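Local coordinates for protein GphF Dehydratase 1 (Archangium violaceum, PDB 6MBF) that probably dehydrates a polyketide intermediate and shifts its double bond, as a dehydratase domain of the gephyronic acid polyketide synthase, at residues A[38-43]-A[162-167]; A[47-52]-A[85-90]. All blocks are in the same frame, centred on the assembly; numbering follows the deposited sequence.

Interaction 1: A[38-43]-A[162-167]; sequences LGEHWV and YGPRLR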
loop_
_atom_site.group_PDB
_atom_site.type_symbol
_atom_site.label_atom_id
_atom_site.label_comp_id
_atom_site.label_asym_id
_atom_site.label_seq_id
_atom_site.Cartn_x
_atom_site.Cartn_y
_atom_site.Cartn_z
ATOM N N LEU A 38 -8.164 -6.982 4.869
ATOM C CA LEU A 38 -7.074 -7.834 5.330
ATOM C C LEU A 38 -7.361 -9.315 5.136
ATOM O O LEU A 38 -6.433 -10.120 5.243
ATOM C CB LEU A 38 -6.769 -7.575 6.809
ATOM C CG LEU A 38 -6.203 -6.203 7.197
ATOM C CD1 LEU A 38 -5.853 -6.222 8.675
ATOM C CD2 LEU A 38 -4.986 -5.838 6.349
ATOM N N GLY A 39 -8.608 -9.699 4.869
ATOM C CA GLY A 39 -8.934 -11.076 4.568
ATOM C C GLY A 39 -9.165 -11.354 3.100
ATOM O O GLY A 39 -9.673 -12.432 2.765
ATOM N N GLU A 40 -8.810 -10.425 2.205
ATOM C CA GLU A 40 -9.142 -10.587 0.796
ATOM C C GLU A 40 -7.917 -10.574 -0.117
ATOM O O GLU A 40 -8.060 -10.385 -1.323
ATOM C CB GLU A 40 -10.152 -9.520 0.373
ATOM C CG GLU A 40 -11.476 -9.700 1.107
ATOM C CD GLU A 40 -12.689 -9.437 0.244
ATOM O OE1 GLU A 40 -12.521 -9.066 -0.936
ATOM O OE2 GLU A 40 -13.815 -9.590 0.761
ATOM N N HIS A 41 -6.721 -10.802 0.426
ATOM C CA HIS A 41 -5.534 -10.983 -0.395
ATOM C C HIS A 41 -4.799 -12.243 0.035
ATOM O O HIS A 41 -4.453 -12.391 1.212
ATOM C CB HIS A 41 -4.598 -9.779 -0.311
ATOM C CG HIS A 41 -3.301 -9.983 -1.032
ATOM N ND1 HIS A 41 -2.096 -10.091 -0.372
ATOM C CD2 HIS A 41 -3.025 -10.129 -2.350
ATOM C CE1 HIS A 41 -1.128 -10.278 -1.252
ATOM N NE2 HIS A 41 -1.661 -10.295 -2.462
ATOM N N TRP A 42 -4.520 -13.121 -0.930
ATOM C CA TRP A 42 -3.865 -14.391 -0.669
ATOM C C TRP A 42 -2.649 -14.565 -1.566
ATOM O O TRP A 42 -2.596 -14.043 -2.683
ATOM C CB TRP A 42 -4.823 -15.583 -0.880
ATOM C CG TRP A 42 -6.144 -15.371 -0.250
ATOM C CD1 TRP A 42 -6.490 -15.642 1.044
ATOM C CD2 TRP A 42 -7.313 -14.833 -0.876
ATOM N NE1 TRP A 42 -7.804 -15.303 1.260
ATOM C CE2 TRP A 42 -8.331 -14.806 0.096
ATOM C CE3 TRP A 42 -7.600 -14.380 -2.168
ATOM C CZ2 TRP A 42 -9.614 -14.339 -0.184
ATOM C CZ3 TRP A 42 -8.874 -13.921 -2.443
ATOM C CH2 TRP A 42 -9.864 -13.901 -1.454
ATOM N N VAL A 43 -1.665 -15.300 -1.051
ATOM C CA VAL A 43 -0.542 -15.801 -1.835
ATOM C C VAL A 43 -0.305 -17.242 -1.401
ATOM O O VAL A 43 -0.152 -17.517 -0.204
ATOM C CB VAL A 43 0.743 -14.966 -1.648
ATOM C CG1 VAL A 43 1.820 -15.433 -2.618
ATOM C CG2 VAL A 43 0.474 -13.465 -1.839
ATOM N N TYR A 162 -6.895 -12.102 -5.049
ATOM C CA TYR A 162 -7.628 -10.909 -4.650
ATOM C C TYR A 162 -9.117 -11.193 -4.622
ATOM O O TYR A 162 -9.652 -11.781 -5.568
ATOM C CB TYR A 162 -7.367 -9.764 -5.622
ATOM C CG TYR A 162 -6.091 -8.990 -5.397
ATOM C CD1 TYR A 162 -5.951 -8.153 -4.287
ATOM C CD2 TYR A 162 -5.058 -9.033 -6.329
ATOM C CE1 TYR A 162 -4.791 -7.411 -4.089
ATOM C CE2 TYR A 162 -3.893 -8.292 -6.143
ATOM C CZ TYR A 162 -3.769 -7.475 -5.027
ATOM O OH TYR A 162 -2.614 -6.731 -4.855
ATOM N N GLY A 163 -9.781 -10.745 -3.561
ATOM C CA GLY A 163 -11.216 -10.847 -3.454
ATOM C C GLY A 163 -11.948 -9.624 -3.978
ATOM O O GLY A 163 -11.344 -8.661 -4.474
ATOM N N PRO A 164 -13.281 -9.637 -3.860
ATOM C CA PRO A 164 -14.099 -8.612 -4.531
ATOM C C PRO A 164 -13.973 -7.210 -3.963
ATOM O O PRO A 164 -14.421 -6.266 -4.626
ATOM C CB PRO A 164 -15.533 -9.134 -4.364
ATOM C CG PRO A 164 -15.469 -10.087 -3.215
ATOM C CD PRO A 164 -14.103 -10.692 -3.239
ATOM N N ARG A 165 -13.415 -7.031 -2.766
ATOM C CA ARG A 165 -13.176 -5.682 -2.268
ATOM C C ARG A 165 -11.966 -5.027 -2.911
ATOM O O ARG A 165 -11.776 -3.815 -2.739
ATOM C CB ARG A 165 -12.974 -5.695 -0.754
ATOM C CG ARG A 165 -14.137 -6.276 0.036
ATOM C CD ARG A 165 -13.767 -6.363 1.500
ATOM N NE ARG A 165 -14.857 -6.906 2.297
ATOM C CZ ARG A 165 -15.758 -6.163 2.928
ATOM N NH1 ARG A 165 -15.692 -4.842 2.858
ATOM N NH2 ARG A 165 -16.719 -6.744 3.636
ATOM N N LEU A 166 -11.155 -5.795 -3.639
ATOM C CA LEU A 166 -9.885 -5.312 -4.170
ATOM C C LEU A 166 -9.848 -5.416 -5.695
ATOM O O LEU A 166 -8.867 -5.894 -6.279
ATOM C CB LEU A 166 -8.736 -6.090 -3.519
ATOM C CG LEU A 166 -8.690 -5.936 -1.992
ATOM C CD1 LEU A 166 -7.692 -6.882 -1.361
ATOM C CD2 LEU A 166 -8.372 -4.483 -1.615
ATOM N N ARG A 167 -10.928 -4.967 -6.347
ATOM C CA ARG A 167 -11.021 -4.917 -7.807
ATOM C C ARG A 167 -11.530 -3.529 -8.188
ATOM O O ARG A 167 -12.629 -3.375 -8.729
ATOM C CB ARG A 167 -11.936 -6.032 -8.336
ATOM C CG ARG A 167 -11.446 -7.429 -7.944
ATOM C CD ARG A 167 -12.457 -8.510 -8.287
ATOM N NE ARG A 167 -11.992 -9.785 -7.758
ATOM C CZ ARG A 167 -12.779 -10.782 -7.360
ATOM N NH1 ARG A 167 -14.103 -10.679 -7.453
ATOM N NH2 ARG A 167 -12.229 -11.891 -6.870
#

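Interaction 2: A[47-52]-A[85-90]; sequences IVVLGV and LVLRAG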
loop_
_atom_site.group_PDB
_atom_site.type_symbol
_atom_site.label_atom_id
_atom_site.label_comp_id
_atom_site.label_asym_id
_atom_site.label_seq_id
_atom_site.Cartn_x
_atom_site.Cartn_y
_atom_site.Cartn_z
ATOM N N ILE A 47 -3.501 -16.136 3.777
ATOM C CA ILE A 47 -3.911 -14.738 3.868
ATOM C C ILE A 47 -2.678 -13.898 4.174
ATOM O O ILE A 47 -2.038 -14.082 5.214
ATOM C CB ILE A 47 -4.980 -14.545 4.950
ATOM C CG1 ILE A 47 -6.180 -15.458 4.704
ATOM C CG2 ILE A 47 -5.409 -13.071 5.006
ATOM C CD1 ILE A 47 -7.069 -15.624 5.928
ATOM N N VAL A 48 -2.340 -12.974 3.275
ATOM C CA VAL A 48 -1.127 -12.164 3.395
ATOM C C VAL A 48 -1.521 -10.691 3.417
ATOM O O VAL A 48 -2.153 -10.195 2.476
ATOM C CB VAL A 48 -0.136 -12.438 2.249
ATOM C CG1 VAL A 48 1.070 -11.506 2.357
ATOM C CG2 VAL A 48 0.313 -13.893 2.240
ATOM N N VAL A 49 -1.144 -9.992 4.486
ATOM C CA VAL A 49 -1.460 -8.574 4.607
ATOM C C VAL A 49 -0.763 -7.804 3.491
ATOM O O VAL A 49 0.447 -7.942 3.287
ATOM C CB VAL A 49 -1.050 -8.076 6.001
ATOM C CG1 VAL A 49 -1.036 -6.535 6.081
ATOM C CG2 VAL A 49 -1.965 -8.705 7.066
ATOM N N LEU A 50 -1.533 -7.001 2.755
ATOM C CA LEU A 50 -0.972 -6.205 1.668
ATOM C C LEU A 50 0.048 -5.199 2.198
ATOM O O LEU A 50 -0.165 -4.563 3.233
ATOM C CB LEU A 50 -2.085 -5.460 0.928
ATOM C CG LEU A 50 -3.019 -6.221 -0.014
ATOM C CD1 LEU A 50 -4.117 -5.281 -0.478
ATOM C CD2 LEU A 50 -2.227 -6.745 -1.197
ATOM N N GLY A 51 1.159 -5.055 1.473
ATOM C CA GLY A 51 2.187 -4.091 1.847
ATOM C C GLY A 51 1.705 -2.654 1.948
ATOM O O GLY A 51 2.269 -1.863 2.709
ATOM N N VAL A 52 0.662 -2.288 1.192
ATOM C CA VAL A 52 0.130 -0.933 1.298
ATOM C C VAL A 52 -0.374 -0.641 2.705
ATOM O O VAL A 52 -0.437 0.525 3.105
ATOM C CB VAL A 52 -0.985 -0.669 0.253
ATOM C CG1 VAL A 52 -0.392 -0.512 -1.145
ATOM C CG2 VAL A 52 -2.066 -1.765 0.290
ATOM N N LEU A 85 3.244 -10.597 6.663
ATOM C CA LEU A 85 2.375 -10.882 7.792
ATOM C C LEU A 85 1.289 -11.832 7.292
ATOM O O LEU A 85 0.417 -11.442 6.504
ATOM C CB LEU A 85 1.788 -9.600 8.383
ATOM C CG LEU A 85 0.732 -9.779 9.483
ATOM C CD1 LEU A 85 1.214 -10.761 10.534
ATOM C CD2 LEU A 85 0.389 -8.435 10.123
ATOM N N VAL A 86 1.371 -13.079 7.715
ATOM C CA VAL A 86 0.370 -14.077 7.367
ATOM C C VAL A 86 -0.643 -14.124 8.493
ATOM O O VAL A 86 -0.273 -14.290 9.662
ATOM C CB VAL A 86 1.016 -15.454 7.151
ATOM C CG1 VAL A 86 -0.050 -16.490 6.847
ATOM C CG2 VAL A 86 2.067 -15.392 6.044
ATOM N N LEU A 87 -1.916 -13.955 8.149
ATOM C CA LEU A 87 -3.015 -14.085 9.090
ATOM C C LEU A 87 -3.674 -15.445 8.916
ATOM O O LEU A 87 -3.864 -15.913 7.790
ATOM C CB LEU A 87 -4.063 -12.989 8.872
ATOM C CG LEU A 87 -3.589 -11.543 9.050
ATOM C CD1 LEU A 87 -4.707 -10.604 8.608
ATOM C CD2 LEU A 87 -3.156 -11.262 10.499
ATOM N N ARG A 88 -4.029 -16.081 10.028
ATOM C CA ARG A 88 -4.972 -17.191 9.969
ATOM C C ARG A 88 -6.380 -16.631 10.124
ATOM O O ARG A 88 -6.633 -15.820 11.020
ATOM C CB ARG A 88 -4.694 -18.231 11.056
ATOM C CG ARG A 88 -3.241 -18.597 11.225
ATOM C CD ARG A 88 -2.607 -19.198 9.979
ATOM N NE ARG A 88 -1.210 -19.556 10.253
ATOM C CZ ARG A 88 -0.322 -19.888 9.320
ATOM N NH1 ARG A 88 -0.672 -19.916 8.042
ATOM N NH2 ARG A 88 0.927 -20.183 9.664
ATOM N N ALA A 89 -7.282 -17.047 9.237
ATOM C CA ALA A 89 -8.640 -16.513 9.167
ATOM C C ALA A 89 -9.263 -16.357 10.545
ATOM O O ALA A 89 -9.343 -17.320 11.317
ATOM C CB ALA A 89 -9.507 -17.430 8.306
ATOM N N GLY A 90 -9.668 -15.127 10.870
ATOM C CA GLY A 90 -10.351 -14.848 12.115
ATOM C C GLY A 90 -9.482 -14.750 13.354
ATOM O O GLY A 90 -9.969 -14.271 14.386
HETATM O O HOH W 1 -3.513 -17.877 6.040
HETATM O O HOH W 2 2.701 -8.463 4.659
#

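Interaction 1: A[38-43]-A[162-167]
Glu40 and Gly163 join the first hotdog half of this polyketide synthase dehydratase to the second: Gly163 N donates to Glu40 O at 2.8 Å, beside a single backbone bridge between His41 and Tyr162. The tight side lies inward. There His41 lays CD2 over one face of the Tyr162 ring, 3.7 Å from CE1, with the two ring planes 42° apart. CG of His41 stands anti to the backbone N (chi1 174°), which directs the imidazole toward the tyrosine. Tyr162 OH is hydrogen-bonded to Asp204 of helix 200-214, and the His41 side chain, whose ND1 is hydrogen-bonded to Val48 O, lies about 4 Å from a bound magnesium ion. His41 and Asp204 are consistent with the catalytic histidine and aspartate of related dehydratases. Trp42 packs CZ3 3.5 Å from Gly163 N, and Leu166 CD1 rests 3.5 Å from Glu40 O. Toward solvent, beside exposed Pro164, the contact becomes polar, and one pair is loose. The Glu40 and Arg165 side chains cross at about a right angle, and OE2 makes a salt bridge and only a weak bond to NE at 3.3 Å. Arg165 has its strongest polar partner in Glu189, and NH1 also forms a salt bridge with Glu188. Replacing Glu40 by an alanine here would probably leave the Arg165 backbone N-H without its acceptor and let the 163-166 turn shift. That acceptor, Glu40 OE1, is held firmly, met on its syn side but clearly out of the carboxylate plane, 2.9 Å from Arg165 N with a nearly straight N-H...O angle of 169°.

Interaction 2: A[47-52]-A[85-90]
Val49 and Leu85 are tied by a nearly straight hydrogen bond, Val49 N to Leu85 O at 2.9 Å, in a short antiparallel pairing that puts strand 86-87 at the edge of a small three-stranded sheet. One step back along the pair, Leu87 N gives a second bond to Ile47 O, also 2.9 Å. Val48 and Val86 sit between these bonds as a non-hydrogen-bonded pair, their side chains on one face and only lightly touching. The packing is closer around Val49, whose CG2, turned anti to the carbonyl carbon, points into the angle between two leucines, 3.8 Å from Leu85 CG and 3.7 Å from Leu87 CD1. On the face that carries Ile47 and Leu87, these two side chains cross at about a right angle, with Ile47 CG2 set against Leu87 CB, while the extended CG1 arm of Ile47 takes CD1 to within 3.9 Å of Ala89 CB at the exposed end.

Further out, Tyr54 of helix 52-65 touches both Val49 and Leu85, and Leu38 packs on Val49. Trp42 and Val43, on the neighbouring strand 42-43, meet Ile47 and Val48. Where the strands part at each end, water continues the pairing. One molecule takes the N-H of Leu85 and donates to Val49 O; the other accepts from Ile47 N and donates to Leu87 O at 2.7 Å.

How the interactions relate
The two contacts lie about 10 Å apart, centre to centre, on the same side of the chain's centre. Along the chain the order is 38-43, 47-52, 85-90, 162-167, so the partners in interaction 2 both fall between those of interaction 1. Both reach the small sheet in which strand 46-48 lies between 42-43 and 86-87, interaction 1 through strand 42-43. Interaction 2 stays within the first half of the double hotdog, whereas interaction 1 crosses to the second. They also meet directly: His41 ND1 probably hydrogen-bonds to Val48 O at 2.8 Å, and Leu50 CD2 packs against both His41 and Tyr162. Segment 47-52 thereby helps position the probable active-site histidine.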